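Long-range contacts in carboxylesterase (Est-2) (Archaeoglobus fulgidus, PDB 5FRD), which probably hydrolyses carboxylic esters and binds a coenzyme A molecule in the vicinity of its active site: residues I7-V12 with Y68-S73; F25-S30 with Y47-P52; T35-Q40 with M229-K234; L107-V112 with V190-I195. One frame throughout, in Å; residues are numbered along the deposited sequence. Where two conformers were deposited one is given.

Overall arrangement
All four contacts belong to one alpha/beta hydrolase fold. Contact 1 lies at the surface, where the hairpin of the outermost strand 3-9 meets helix 65-79; valines packed on tyrosine rings and one exposed tyrosine-aspartate bond hold it. Contact 2 is buried and touches contact 1, as in Tyr-71 against Pro-52; it pairs neighbouring parallel strands and adds a histidine and a water where they part. Contact 3, also buried, replaces strand pairing by methionine, tryptophan and amide groups between helical segments. It meets contact 2 through Ser-29 and Gln-36, and contact 4 through Val-230 and Val-112. Contact 4, mostly buried, joins two further strands of the same sheet by regular backbone bonds and aliphatic side chains.

Contact 1 (I7-V12 with Y68-S73); sequences IDVDGV and YAYYAS
Tyr-70 OH donates a hydrogen bond to Asp-10 OD2 in one of the two conformers of Asp-10; at 2.5 Å it is suspiciously short, so the length is doubtful. The carboxylate arrives at the edge of the phenol, near the ring plane, the two flat groups turned 30° apart. The tyrosine ring swings out from the helix because its CG lies anti to the backbone N (chi1 173°), carrying the hydroxyl to the exposed turn. A charged aspartate suits this place, since its exposure spares it the cost of burial.

Beneath this polar bridge the contact is apolar. Val-9 CG1 reaches Tyr-71 CD1 at 3.7 Å and also approaches Tyr-70 CE2 at 4.0 Å, so one methyl serves both rings. Further along, Val-12 CG2 lies 3.9 Å from Tyr-71 CE1, the valine crossing the tyrosine at about a right angle. Pro-52 and Val-60 also pack against Tyr-71.

Asp-10 and Gly-11 both have positive phi, a shape glycine adopts easily, and in one of its two conformers Asp-8 OD2 accepts from Gly-11 N at 3.0 Å in an Asx motif. Val-9 N and O pair with Val-12 O and N. The arrangement is that of a tight beta hairpin with a type I' turn, here joining strands 3-9 and 12-18 and leaning on helix 65-79.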
loop_
_atom_site.group_PDB
_atom_site.type_symbol
_atom_site.label_atom_id
_atom_site.label_comp_id
_atom_site.label_asym_id
_atom_site.label_seq_id
_atom_site.Cartn_x
_atom_site.Cartn_y
_atom_site.Cartn_z
ATOM N N ILE A 7 16.071 -7.965 -7.926
ATOM C CA ILE A 7 16.646 -6.941 -8.811
ATOM C C ILE A 7 17.598 -6.099 -7.985
ATOM O O ILE A 7 17.695 -6.219 -6.759
ATOM C CB ILE A 7 15.554 -6.047 -9.450
ATOM C CG1 ILE A 7 14.833 -5.202 -8.413
ATOM C CG2 ILE A 7 14.606 -6.903 -10.266
ATOM C CD1 ILE A 7 13.892 -4.192 -9.004
ATOM N N ASP A 8 18.341 -5.230 -8.678
ATOM C CA ASP A 8 19.258 -4.304 -8.021
ATOM C C ASP A 8 18.842 -2.885 -8.336
ATOM O O ASP A 8 18.617 -2.555 -9.499
ATOM C CB ASP A 8 20.685 -4.527 -8.518
ATOM C CG ASP A 8 21.675 -3.607 -7.816
ATOM O OD1 ASP A 8 22.043 -3.911 -6.666
ATOM O OD2 ASP A 8 22.040 -2.561 -8.409
ATOM N N VAL A 9 18.718 -2.064 -7.301
ATOM C CA VAL A 9 18.489 -0.643 -7.450
ATOM C C VAL A 9 19.650 0.116 -6.790
ATOM O O VAL A 9 19.708 0.221 -5.576
ATOM C CB VAL A 9 17.136 -0.192 -6.850
ATOM C CG1 VAL A 9 16.953 1.313 -6.963
ATOM C CG2 VAL A 9 15.997 -0.937 -7.544
ATOM N N ASP A 10 20.554 0.652 -7.637
ATOM C CA ASP A 10 21.742 1.393 -7.158
ATOM C C ASP A 10 22.531 0.654 -6.084
ATOM O O ASP A 10 22.973 1.244 -5.102
ATOM C CB ASP A 10 21.320 2.754 -6.600
ATOM C CG ASP A 10 20.565 3.586 -7.602
ATOM O OD1 ASP A 10 20.691 3.329 -8.817
ATOM O OD2 ASP A 10 19.837 4.498 -7.158
ATOM N N GLY A 11 22.675 -0.646 -6.256
ATOM C CA GLY A 11 23.388 -1.465 -5.301
ATOM C C GLY A 11 22.586 -2.005 -4.126
ATOM O O GLY A 11 23.134 -2.719 -3.295
ATOM N N VAL A 12 21.299 -1.661 -4.044
ATOM C CA VAL A 12 20.403 -2.176 -3.009
ATOM C C VAL A 12 19.626 -3.334 -3.656
ATOM O O VAL A 12 18.959 -3.148 -4.683
ATOM C CB VAL A 12 19.433 -1.086 -2.519
ATOM C CG1 VAL A 12 18.464 -1.624 -1.457
ATOM C CG2 VAL A 12 20.211 0.097 -1.949
ATOM N N TYR A 68 11.393 6.036 -0.464
ATOM C CA TYR A 68 10.765 4.772 -0.823
ATOM C C TYR A 68 10.144 4.818 -2.207
ATOM O O TYR A 68 10.152 3.826 -2.937
ATOM C CB TYR A 68 9.703 4.350 0.212
ATOM C CG TYR A 68 10.253 3.655 1.424
ATOM C CD1 TYR A 68 11.180 2.635 1.308
ATOM C CD2 TYR A 68 9.793 3.950 2.706
ATOM C CE1 TYR A 68 11.690 1.971 2.398
ATOM C CE2 TYR A 68 10.317 3.293 3.824
ATOM C CZ TYR A 68 11.270 2.289 3.654
ATOM O OH TYR A 68 11.838 1.629 4.738
ATOM N N ALA A 69 9.590 5.959 -2.604
ATOM C CA ALA A 69 9.046 6.100 -3.949
ATOM C C ALA A 69 10.097 5.972 -5.052
ATOM O O ALA A 69 9.794 5.481 -6.136
ATOM C CB ALA A 69 8.280 7.413 -4.073
ATOM N N TYR A 70 11.319 6.407 -4.758
ATOM C CA TYR A 70 12.417 6.177 -5.676
ATOM C C TYR A 70 12.670 4.685 -5.863
ATOM O O TYR A 70 12.734 4.200 -6.994
ATOM C CB TYR A 70 13.696 6.876 -5.196
ATOM C CG TYR A 70 14.883 6.521 -6.034
ATOM C CD1 TYR A 70 15.032 7.103 -7.289
ATOM C CD2 TYR A 70 15.800 5.576 -5.612
ATOM C CE1 TYR A 70 16.104 6.771 -8.104
ATOM C CE2 TYR A 70 16.875 5.234 -6.433
ATOM C CZ TYR A 70 17.005 5.837 -7.672
ATOM O OH TYR A 70 18.057 5.537 -8.510
ATOM N N TYR A 71 12.809 3.935 -4.771
ATOM C CA TYR A 71 12.981 2.485 -4.900
ATOM C C TYR A 71 11.806 1.810 -5.608
ATOM O O TYR A 71 12.005 0.933 -6.447
ATOM C CB TYR A 71 13.234 1.796 -3.559
ATOM C CG TYR A 71 14.571 2.137 -2.982
ATOM C CD1 TYR A 71 15.741 1.601 -3.529
ATOM C CD2 TYR A 71 14.683 3.018 -1.913
ATOM C CE1 TYR A 71 16.985 1.956 -3.027
ATOM C CE2 TYR A 71 15.924 3.366 -1.395
ATOM C CZ TYR A 71 17.060 2.838 -1.965
ATOM O OH TYR A 71 18.286 3.190 -1.446
ATOM N N ALA A 72 10.590 2.252 -5.312
ATOM C CA ALA A 72 9.436 1.681 -5.959
ATOM C C ALA A 72 9.405 1.976 -7.440
ATOM O O ALA A 72 9.117 1.110 -8.237
ATOM C CB ALA A 72 8.166 2.141 -5.275
ATOM N N SER A 73 9.677 3.240 -7.815
ATOM C CA SER A 73 9.681 3.603 -9.214
ATOM C C SER A 73 10.744 2.867 -10.042
ATOM O O SER A 73 10.433 2.355 -11.124
ATOM C CB SER A 73 9.795 5.102 -9.375
ATOM O OG SER A 73 10.985 5.609 -8.833
#

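Contact 2 (F25-S30 with Y47-P52); sequences FYIHSS and YAIDLP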
loop_
_atom_site.group_PDB
_atom_site.type_symbol
_atom_site.label_atom_id
_atom_site.label_comp_id
_atom_site.label_asym_id
_atom_site.label_seq_id
_atom_site.Cartn_x
_atom_site.Cartn_y
_atom_site.Cartn_z
ATOM N N PHE A 25 1.398 -3.268 -10.022
ATOM C CA PHE A 25 2.519 -3.135 -9.116
ATOM C C PHE A 25 2.015 -2.744 -7.729
ATOM O O PHE A 25 1.407 -1.669 -7.575
ATOM C CB PHE A 25 3.506 -2.080 -9.662
ATOM C CG PHE A 25 4.833 -2.067 -8.951
ATOM C CD1 PHE A 25 5.879 -2.891 -9.365
ATOM C CD2 PHE A 25 5.040 -1.234 -7.880
ATOM C CE1 PHE A 25 7.087 -2.864 -8.697
ATOM C CE2 PHE A 25 6.268 -1.217 -7.231
ATOM C CZ PHE A 25 7.267 -2.035 -7.664
ATOM N N TYR A 26 2.255 -3.608 -6.728
ATOM C CA TYR A 26 1.685 -3.430 -5.406
ATOM C C TYR A 26 2.726 -2.972 -4.411
ATOM O O TYR A 26 3.834 -3.520 -4.388
ATOM C CB TYR A 26 1.105 -4.750 -4.871
ATOM C CG TYR A 26 0.140 -5.487 -5.758
ATOM C CD1 TYR A 26 0.593 -6.367 -6.709
ATOM C CD2 TYR A 26 -1.240 -5.356 -5.616
ATOM C CE1 TYR A 26 -0.267 -7.102 -7.501
ATOM C CE2 TYR A 26 -2.106 -6.055 -6.440
ATOM C CZ TYR A 26 -1.626 -6.918 -7.380
ATOM O OH TYR A 26 -2.507 -7.635 -8.185
ATOM N N ILE A 27 2.333 -2.054 -3.529
ATOM C CA ILE A 27 3.208 -1.479 -2.514
ATOM C C ILE A 27 2.533 -1.619 -1.130
ATOM O O ILE A 27 1.471 -1.034 -0.873
ATOM C CB ILE A 27 3.535 0.012 -2.762
ATOM C CG1 ILE A 27 3.937 0.222 -4.225
ATOM C CG2 ILE A 27 4.651 0.424 -1.821
ATOM C CD1 ILE A 27 4.219 1.657 -4.585
ATOM N N HIS A 28 3.177 -2.406 -0.278
ATOM C CA HIS A 28 2.708 -2.747 1.066
ATOM C C HIS A 28 2.779 -1.609 2.066
ATOM O O HIS A 28 3.354 -0.548 1.811
ATOM C CB HIS A 28 3.490 -3.943 1.611
ATOM C CG HIS A 28 4.940 -3.675 1.822
ATOM N ND1 HIS A 28 5.426 -2.982 2.907
ATOM C CD2 HIS A 28 6.019 -3.999 1.067
ATOM C CE1 HIS A 28 6.746 -2.906 2.819
ATOM N NE2 HIS A 28 7.125 -3.477 1.691
ATOM N N SER A 29 2.227 -1.866 3.258
ATOM C CA SER A 29 2.146 -0.924 4.353
ATOM C C SER A 29 3.249 -1.074 5.390
ATOM O O SER A 29 4.160 -1.905 5.261
ATOM C CB SER A 29 0.738 -1.064 4.986
ATOM O OG SER A 29 0.526 -2.375 5.389
ATOM N N SER A 30 3.176 -0.256 6.434
ATOM C CA SER A 30 4.184 -0.255 7.492
ATOM C C SER A 30 4.296 -1.597 8.209
ATOM O O SER A 30 3.291 -2.247 8.523
ATOM C CB SER A 30 3.864 0.785 8.561
ATOM O OG SER A 30 3.908 2.111 8.072
ATOM N N TYR A 47 3.339 -7.733 -9.858
ATOM C CA TYR A 47 4.510 -7.738 -8.990
ATOM C C TYR A 47 4.267 -6.947 -7.724
ATOM O O TYR A 47 3.725 -5.835 -7.797
ATOM C CB TYR A 47 5.694 -7.059 -9.701
ATOM C CG TYR A 47 6.406 -7.840 -10.758
ATOM C CD1 TYR A 47 5.869 -7.937 -12.020
ATOM C CD2 TYR A 47 7.611 -8.463 -10.500
ATOM C CE1 TYR A 47 6.560 -8.643 -13.047
ATOM C CE2 TYR A 47 8.306 -9.143 -11.505
ATOM C CZ TYR A 47 7.756 -9.228 -12.736
ATOM O OH TYR A 47 8.446 -9.889 -13.759
ATOM N N ALA A 48 4.700 -7.482 -6.588
ATOM C CA ALA A 48 4.637 -6.788 -5.305
ATOM C C ALA A 48 6.033 -6.602 -4.754
ATOM O O ALA A 48 6.774 -7.569 -4.608
ATOM C CB ALA A 48 3.784 -7.558 -4.299
ATOM N N ILE A 49 6.387 -5.359 -4.466
ATOM C CA ILE A 49 7.713 -5.068 -3.941
ATOM C C ILE A 49 7.859 -5.407 -2.466
ATOM O O ILE A 49 6.926 -5.216 -1.689
ATOM C CB ILE A 49 8.050 -3.599 -4.206
ATOM C CG1 ILE A 49 9.533 -3.306 -3.954
ATOM C CG2 ILE A 49 7.165 -2.656 -3.409
ATOM C CD1 ILE A 49 9.974 -1.900 -4.380
ATOM N N ASP A 50 9.031 -5.881 -2.043
ATOM C CA ASP A 50 9.454 -5.751 -0.641
ATOM C C ASP A 50 10.228 -4.436 -0.547
ATOM O O ASP A 50 11.321 -4.343 -1.125
ATOM C CB ASP A 50 10.417 -6.884 -0.218
ATOM C CG ASP A 50 9.766 -8.208 0.071
ATOM O OD1 ASP A 50 8.595 -8.260 0.491
ATOM O OD2 ASP A 50 10.518 -9.241 0.012
ATOM N N LEU A 51 9.685 -3.386 0.043
ATOM C CA LEU A 51 10.476 -2.168 0.173
ATOM C C LEU A 51 11.760 -2.472 0.922
ATOM O O LEU A 51 11.789 -3.352 1.790
ATOM C CB LEU A 51 9.688 -1.073 0.908
ATOM C CG LEU A 51 8.507 -0.454 0.173
ATOM C CD1 LEU A 51 7.691 0.414 1.106
ATOM C CD2 LEU A 51 8.923 0.312 -1.069
ATOM N N PRO A 52 12.843 -1.754 0.593
ATOM C CA PRO A 52 14.038 -1.915 1.432
ATOM C C PRO A 52 13.674 -1.808 2.910
ATOM O O PRO A 52 12.716 -1.106 3.276
ATOM C CB PRO A 52 14.930 -0.763 0.979
ATOM C CG PRO A 52 14.537 -0.551 -0.445
ATOM C CD PRO A 52 13.038 -0.768 -0.472
HETATM O O HOH W 1 4.286 -4.687 -1.838
#
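Backbone hydrogen bonds join Tyr-26 to its neighbours in the parallel strand: Tyr-26 N donates to Tyr-47 O at 2.9 Å, and Ile-49 N to Tyr-26 O at 3.1 Å. These strands are the two ends of a beta-alpha-beta unit whose crossover contains helix 38-43. From Ile-27 and Ile-49 onward they draw apart, and a water fills in, donating to Tyr-26 O and, at 2.7 Å, to Ile-49 O.

The side-chain polar link is His-28. Its NE2 accepts from Leu-51 N at 3.0 Å, close to the ring plane, while ND1 donates to Ser-29 O at 2.9 Å. With CG wedged between backbone N and carbonyl carbon (chi1 65°), the imidazole turns across to the other segment. A leucine in its place would probably leave Leu-51 N without its acceptor and free the two loops to shift.

Apolar contacts suit the buried setting: Phe-25 CZ rests 3.9 Å from Ile-49 CB, and small Ala-48 leaves room for Tyr-26, their CB atoms 3.9 Å apart. The Tyr-26 hydroxyl is hydrogen-bonded to Gly-45 O.

With both ring nitrogens engaged, the imidazole's rotation is fixed, and it takes over the joining of the chains where regular strand pairing stops.

Contact 3 (T35-Q40 with M229-K234); sequences TQWVNQ and MVMLEK
A Met-aromatic contact links the start of helix 38-43 of the alpha/beta hydrolase fold, with Trp-37 as its N-cap, to the short helix 230-233: Met-231 SD stands at a distance above the face of the Trp-37 six-membered ring, 5.3 Å from its centroid. The second segment follows His-228, probably the histidine of a Ser-His-Asp triad, and Met-229 touches that group.

Met-231 supplies most of the buried surface on its side. Its flexible chain, bent at both chi2 and chi3, can follow an uneven surface: CG lies 3.9 Å from Trp-37 CZ3. In one of the two conformers of Gln-36, its NE2 comes within 3.7 Å of Met-231 CE and sits over one face of the indole, toward the rim, while Gln-36 OE1 is held by Ser-32 and Ser-29. Val-86 and His-88 of strand 83-88 also pack against Trp-37.

Polar groups close the contact. Gln-40 bends at chi2 (66°), bringing NE2 to Met-231 O at 3.1 Å, on a lone pair in the carbonyl plane. The same nitrogen also hydrogen-bonds to Asn-239 OD1 of helix 235-249, so a glutamine amide, with two N-H groups, suits a place between two helices. Nearer Gln-36, Leu-232 CD2 packs 3.4 Å from Gln-36 O and near the Asn-39 amide. Finally, one water accepts from Asn-39 ND2 at 3.0 Å and donates to Leu-232 O at 2.9 Å.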
loop_
_atom_site.group_PDB
_atom_site.type_symbol
_atom_site.label_atom_id
_atom_site.label_comp_id
_atom_site.label_asym_id
_atom_site.label_seq_id
_atom_site.Cartn_x
_atom_site.Cartn_y
_atom_site.Cartn_z
ATOM N N THR A 35 4.261 -10.121 0.916
ATOM C CA THR A 35 3.325 -11.182 1.214
ATOM C C THR A 35 1.952 -10.660 1.585
ATOM O O THR A 35 0.957 -11.389 1.495
ATOM C CB THR A 35 3.797 -12.149 2.286
ATOM O OG1 THR A 35 3.885 -11.498 3.541
ATOM C CG2 THR A 35 5.115 -12.785 1.933
ATOM N N GLN A 36 1.824 -9.371 1.924
ATOM C CA GLN A 36 0.525 -8.754 2.131
ATOM C C GLN A 36 -0.422 -8.941 0.971
ATOM O O GLN A 36 -1.650 -8.917 1.127
ATOM C CB GLN A 36 0.759 -7.249 2.273
ATOM C CG GLN A 36 -0.431 -6.505 2.784
ATOM C CD GLN A 36 -0.118 -5.086 2.838
ATOM O OE1 GLN A 36 0.848 -4.644 3.466
ATOM N NE2 GLN A 36 -0.928 -4.357 2.157
ATOM N N TRP A 37 0.162 -9.075 -0.231
ATOM C CA TRP A 37 -0.585 -9.105 -1.453
ATOM C C TRP A 37 -0.749 -10.486 -2.064
ATOM O O TRP A 37 -1.215 -10.595 -3.213
ATOM C CB TRP A 37 0.085 -8.207 -2.485
ATOM C CG TRP A 37 0.205 -6.777 -2.026
ATOM C CD1 TRP A 37 1.339 -6.141 -1.627
ATOM C CD2 TRP A 37 -0.840 -5.818 -1.927
ATOM N NE1 TRP A 37 1.079 -4.855 -1.325
ATOM C CE2 TRP A 37 -0.258 -4.610 -1.505
ATOM C CE3 TRP A 37 -2.226 -5.851 -2.191
ATOM C CZ2 TRP A 37 -0.997 -3.461 -1.320
ATOM C CZ3 TRP A 37 -2.949 -4.702 -2.053
ATOM C CH2 TRP A 37 -2.338 -3.523 -1.613
ATOM N N VAL A 38 -0.426 -11.552 -1.324
ATOM C CA VAL A 38 -0.517 -12.903 -1.908
ATOM C C VAL A 38 -1.864 -13.225 -2.559
ATOM O O VAL A 38 -1.901 -13.841 -3.605
ATOM C CB VAL A 38 -0.150 -14.056 -0.944
ATOM C CG1 VAL A 38 1.343 -14.039 -0.662
ATOM C CG2 VAL A 38 -0.991 -14.052 0.320
ATOM N N ASN A 39 -2.960 -12.796 -1.940
ATOM C CA ASN A 39 -4.279 -13.113 -2.510
ATOM C C ASN A 39 -4.569 -12.402 -3.817
ATOM O O ASN A 39 -5.325 -12.894 -4.661
ATOM C CB ASN A 39 -5.400 -12.793 -1.517
ATOM C CG ASN A 39 -5.268 -13.551 -0.230
ATOM O OD1 ASN A 39 -5.421 -14.777 -0.206
ATOM N ND2 ASN A 39 -4.953 -12.853 0.847
ATOM N N GLN A 40 -3.915 -11.253 -4.043
ATOM C CA GLN A 40 -4.020 -10.530 -5.290
ATOM C C GLN A 40 -3.039 -11.069 -6.337
ATOM O O GLN A 40 -3.379 -11.226 -7.509
ATOM C CB GLN A 40 -3.764 -9.029 -5.079
ATOM C CG GLN A 40 -4.875 -8.314 -4.324
ATOM C CD GLN A 40 -5.024 -8.767 -2.884
ATOM O OE1 GLN A 40 -4.074 -8.744 -2.117
ATOM N NE2 GLN A 40 -6.283 -9.183 -2.477
ATOM N N MET A 229 -7.192 -3.844 6.826
ATOM C CA MET A 229 -6.527 -4.951 6.103
ATOM C C MET A 229 -7.437 -5.641 5.073
ATOM O O MET A 229 -7.445 -6.866 4.919
ATOM C CB MET A 229 -5.963 -5.971 7.105
ATOM C CG MET A 229 -5.033 -5.394 8.136
ATOM S SD MET A 229 -3.717 -4.380 7.450
ATOM C CE MET A 229 -2.868 -5.559 6.435
ATOM N N VAL A 230 -8.150 -4.818 4.312
ATOM C CA VAL A 230 -9.192 -5.257 3.402
ATOM C C VAL A 230 -8.741 -6.292 2.364
ATOM O O VAL A 230 -9.474 -7.199 2.014
ATOM C CB VAL A 230 -9.868 -4.034 2.770
ATOM C CG1 VAL A 230 -8.885 -3.183 1.958
ATOM C CG2 VAL A 230 -11.036 -4.439 1.906
ATOM N N MET A 231 -7.501 -6.183 1.872
ATOM C CA MET A 231 -7.015 -7.115 0.845
ATOM C C MET A 231 -6.783 -8.518 1.385
ATOM O O MET A 231 -6.746 -9.454 0.610
ATOM C CB MET A 231 -5.734 -6.575 0.183
ATOM C CG MET A 231 -4.469 -6.634 1.031
ATOM S SD MET A 231 -4.435 -5.674 2.545
ATOM C CE MET A 231 -4.611 -4.091 1.791
ATOM N N LEU A 232 -6.597 -8.628 2.707
ATOM C CA LEU A 232 -6.461 -9.909 3.407
ATOM C C LEU A 232 -7.775 -10.379 3.984
ATOM O O LEU A 232 -8.012 -11.580 4.060
ATOM C CB LEU A 232 -5.456 -9.772 4.562
ATOM C CG LEU A 232 -4.018 -9.486 4.165
ATOM C CD1 LEU A 232 -3.189 -9.101 5.382
ATOM C CD2 LEU A 232 -3.422 -10.691 3.467
ATOM N N GLU A 233 -8.604 -9.458 4.453
ATOM C CA GLU A 233 -9.841 -9.847 5.171
ATOM C C GLU A 233 -10.978 -10.208 4.237
ATOM O O GLU A 233 -11.831 -11.053 4.584
ATOM C CB GLU A 233 -10.318 -8.697 6.059
ATOM C CG GLU A 233 -9.431 -8.267 7.216
ATOM C CD GLU A 233 -10.008 -7.037 7.921
ATOM O OE1 GLU A 233 -9.775 -5.920 7.431
ATOM O OE2 GLU A 233 -10.709 -7.208 8.962
ATOM N N LYS A 234 -11.051 -9.532 3.104
ATOM C CA LYS A 234 -12.103 -9.716 2.119
ATOM C C LYS A 234 -11.459 -9.770 0.740
ATOM O O LYS A 234 -11.780 -8.978 -0.132
ATOM C CB LYS A 234 -13.150 -8.607 2.187
ATOM C CG LYS A 234 -13.965 -8.605 3.471
ATOM C CD LYS A 234 -14.900 -9.779 3.551
ATOM C CE LYS A 234 -15.758 -9.660 4.807
ATOM N NZ LYS A 234 -16.718 -10.780 4.891
HETATM O O HOH W 2 -6.010 -13.547 3.536
#

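Contact 4 (L107-V112 with V190-I195); sequences LALVLV and VPTLVI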
loop_
_atom_site.group_PDB
_atom_site.type_symbol
_atom_site.label_atom_id
_atom_site.label_comp_id
_atom_site.label_asym_id
_atom_site.label_seq_id
_atom_site.Cartn_x
_atom_site.Cartn_y
_atom_site.Cartn_z
ATOM N N LEU A 107 -0.161 3.862 -15.084
ATOM C CA LEU A 107 -1.314 3.726 -15.934
ATOM C C LEU A 107 -2.586 4.116 -15.182
ATOM O O LEU A 107 -3.567 4.601 -15.770
ATOM C CB LEU A 107 -1.483 2.304 -16.418
ATOM C CG LEU A 107 -0.274 1.674 -17.127
ATOM C CD1 LEU A 107 -0.579 0.231 -17.434
ATOM C CD2 LEU A 107 0.051 2.473 -18.392
ATOM N N ALA A 108 -2.561 3.908 -13.867
ATOM C CA ALA A 108 -3.714 4.184 -12.998
ATOM C C ALA A 108 -3.228 4.004 -11.568
ATOM O O ALA A 108 -2.153 3.466 -11.339
ATOM C CB ALA A 108 -4.852 3.219 -13.268
ATOM N N LEU A 109 -4.001 4.492 -10.598
ATOM C CA LEU A 109 -3.676 4.421 -9.179
ATOM C C LEU A 109 -4.784 3.695 -8.450
ATOM O O LEU A 109 -5.956 3.937 -8.743
ATOM C CB LEU A 109 -3.526 5.805 -8.592
ATOM C CG LEU A 109 -2.242 6.565 -8.861
ATOM C CD1 LEU A 109 -2.327 7.969 -8.285
ATOM C CD2 LEU A 109 -1.060 5.874 -8.194
ATOM N N VAL A 110 -4.436 2.841 -7.502
ATOM C CA VAL A 110 -5.393 2.185 -6.627
ATOM C C VAL A 110 -4.918 2.517 -5.233
ATOM O O VAL A 110 -3.855 2.094 -4.801
ATOM C CB VAL A 110 -5.510 0.709 -6.893
ATOM C CG1 VAL A 110 -6.530 0.100 -5.922
ATOM C CG2 VAL A 110 -5.863 0.422 -8.333
ATOM N N LEU A 111 -5.683 3.338 -4.524
ATOM C CA LEU A 111 -5.350 3.851 -3.215
ATOM C C LEU A 111 -6.204 3.086 -2.217
ATOM O O LEU A 111 -7.433 3.214 -2.213
ATOM C CB LEU A 111 -5.634 5.342 -3.138
ATOM C CG LEU A 111 -4.833 6.175 -4.134
ATOM C CD1 LEU A 111 -5.319 7.615 -4.067
ATOM C CD2 LEU A 111 -3.328 6.082 -3.867
ATOM N N VAL A 112 -5.565 2.275 -1.400
ATOM C CA VAL A 112 -6.227 1.352 -0.500
ATOM C C VAL A 112 -5.876 1.716 0.936
ATOM O O VAL A 112 -4.704 1.722 1.313
ATOM C CB VAL A 112 -5.774 -0.107 -0.751
ATOM C CG1 VAL A 112 -6.615 -1.044 0.097
ATOM C CG2 VAL A 112 -5.860 -0.488 -2.235
ATOM N N VAL A 190 -4.719 10.403 -13.899
ATOM C CA VAL A 190 -4.962 9.025 -14.322
ATOM C C VAL A 190 -6.200 8.465 -13.637
ATOM O O VAL A 190 -6.594 8.989 -12.574
ATOM C CB VAL A 190 -3.746 8.096 -14.076
ATOM C CG1 VAL A 190 -2.567 8.512 -14.937
ATOM C CG2 VAL A 190 -3.353 8.015 -12.614
ATOM N N PRO A 191 -6.784 7.407 -14.195
ATOM C CA PRO A 191 -7.895 6.759 -13.513
ATOM C C PRO A 191 -7.453 6.280 -12.139
ATOM O O PRO A 191 -6.336 5.775 -11.977
ATOM C CB PRO A 191 -8.258 5.592 -14.419
ATOM C CG PRO A 191 -7.739 6.006 -15.768
ATOM C CD PRO A 191 -6.499 6.754 -15.492
ATOM N N THR A 192 -8.339 6.392 -11.169
ATOM C CA THR A 192 -8.040 6.074 -9.789
ATOM C C THR A 192 -9.189 5.255 -9.215
ATOM O O THR A 192 -10.361 5.555 -9.438
ATOM C CB THR A 192 -7.762 7.361 -9.000
ATOM O OG1 THR A 192 -6.599 8.042 -9.534
ATOM C CG2 THR A 192 -7.433 7.090 -7.570
ATOM N N LEU A 193 -8.832 4.235 -8.458
ATOM C CA LEU A 193 -9.777 3.437 -7.676
ATOM C C LEU A 193 -9.406 3.627 -6.234
ATOM O O LEU A 193 -8.219 3.532 -5.867
ATOM C CB LEU A 193 -9.703 1.970 -8.064
ATOM C CG LEU A 193 -10.625 1.017 -7.300
ATOM C CD1 LEU A 193 -12.081 1.344 -7.598
ATOM C CD2 LEU A 193 -10.311 -0.399 -7.687
ATOM N N VAL A 194 -10.397 3.964 -5.402
ATOM C CA VAL A 194 -10.154 4.246 -3.982
ATOM C C VAL A 194 -10.922 3.190 -3.207
ATOM O O VAL A 194 -12.142 3.046 -3.414
ATOM C CB VAL A 194 -10.613 5.668 -3.610
ATOM C CG1 VAL A 194 -10.357 5.979 -2.162
ATOM C CG2 VAL A 194 -9.954 6.721 -4.515
ATOM N N ILE A 195 -10.234 2.397 -2.389
ATOM C CA ILE A 195 -10.831 1.269 -1.710
ATOM C C ILE A 195 -10.596 1.393 -0.219
ATOM O O ILE A 195 -9.453 1.635 0.207
ATOM C CB ILE A 195 -10.253 -0.085 -2.178
ATOM C CG1 ILE A 195 -10.437 -0.300 -3.687
ATOM C CG2 ILE A 195 -10.870 -1.239 -1.414
ATOM C CD1 ILE A 195 -9.755 -1.556 -4.252
#
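Leu-109 and Leu-111 pair with segment 190-195 as neighbouring parallel strands in the central sheet of the alpha/beta hydrolase fold. The strand directions differ by only 9°, and four backbone hydrogen bonds alternate between the two segments. Leu-109 uses both its groups, N toward Pro-191 O at 3.0 Å and O toward Leu-193 N at 2.9 Å; Leu-111 repeats the pattern two residues on.

The tightly packed part runs from Leu-109 to Val-112. On one face Val-110 and Leu-193 lie side by side, pointing the same way, Val-110 CG2 4.1 Å from Leu-193 CB. The other Val-110 methyl, CG1, set anti to the backbone N (chi1 180°), reaches Ile-195 CD1 at 4.0 Å. Beta-branched and leucine side chains suit this face, where Phe-238 and Phe-245 of helix 235-249 cover it. On the opposite face Thr-192 CG2 packs 4.1 Å from Leu-111 CD1, while its OG1 turns back to Val-190 O at 3.2 Å, above the carbonyl plane. Were Thr-192 a valine, the Val-190 carbonyl would probably lose its hydroxyl mate and the approach to the strand would be less firmly set.

The beginning of the pair is looser. Leu-107, Val-190 and Pro-191 are partly exposed, and the Leu-107 side chain points away from the other segment. Here the touching is mainly between side chain and backbone, as where Pro-191 CD meets Leu-107 O at 3.6 Å. At the far, buried end, by contrast, Ile-195 N donates to Leu-111 O at 2.9 Å with an angle of 169° at the hydrogen, the straightest of the four.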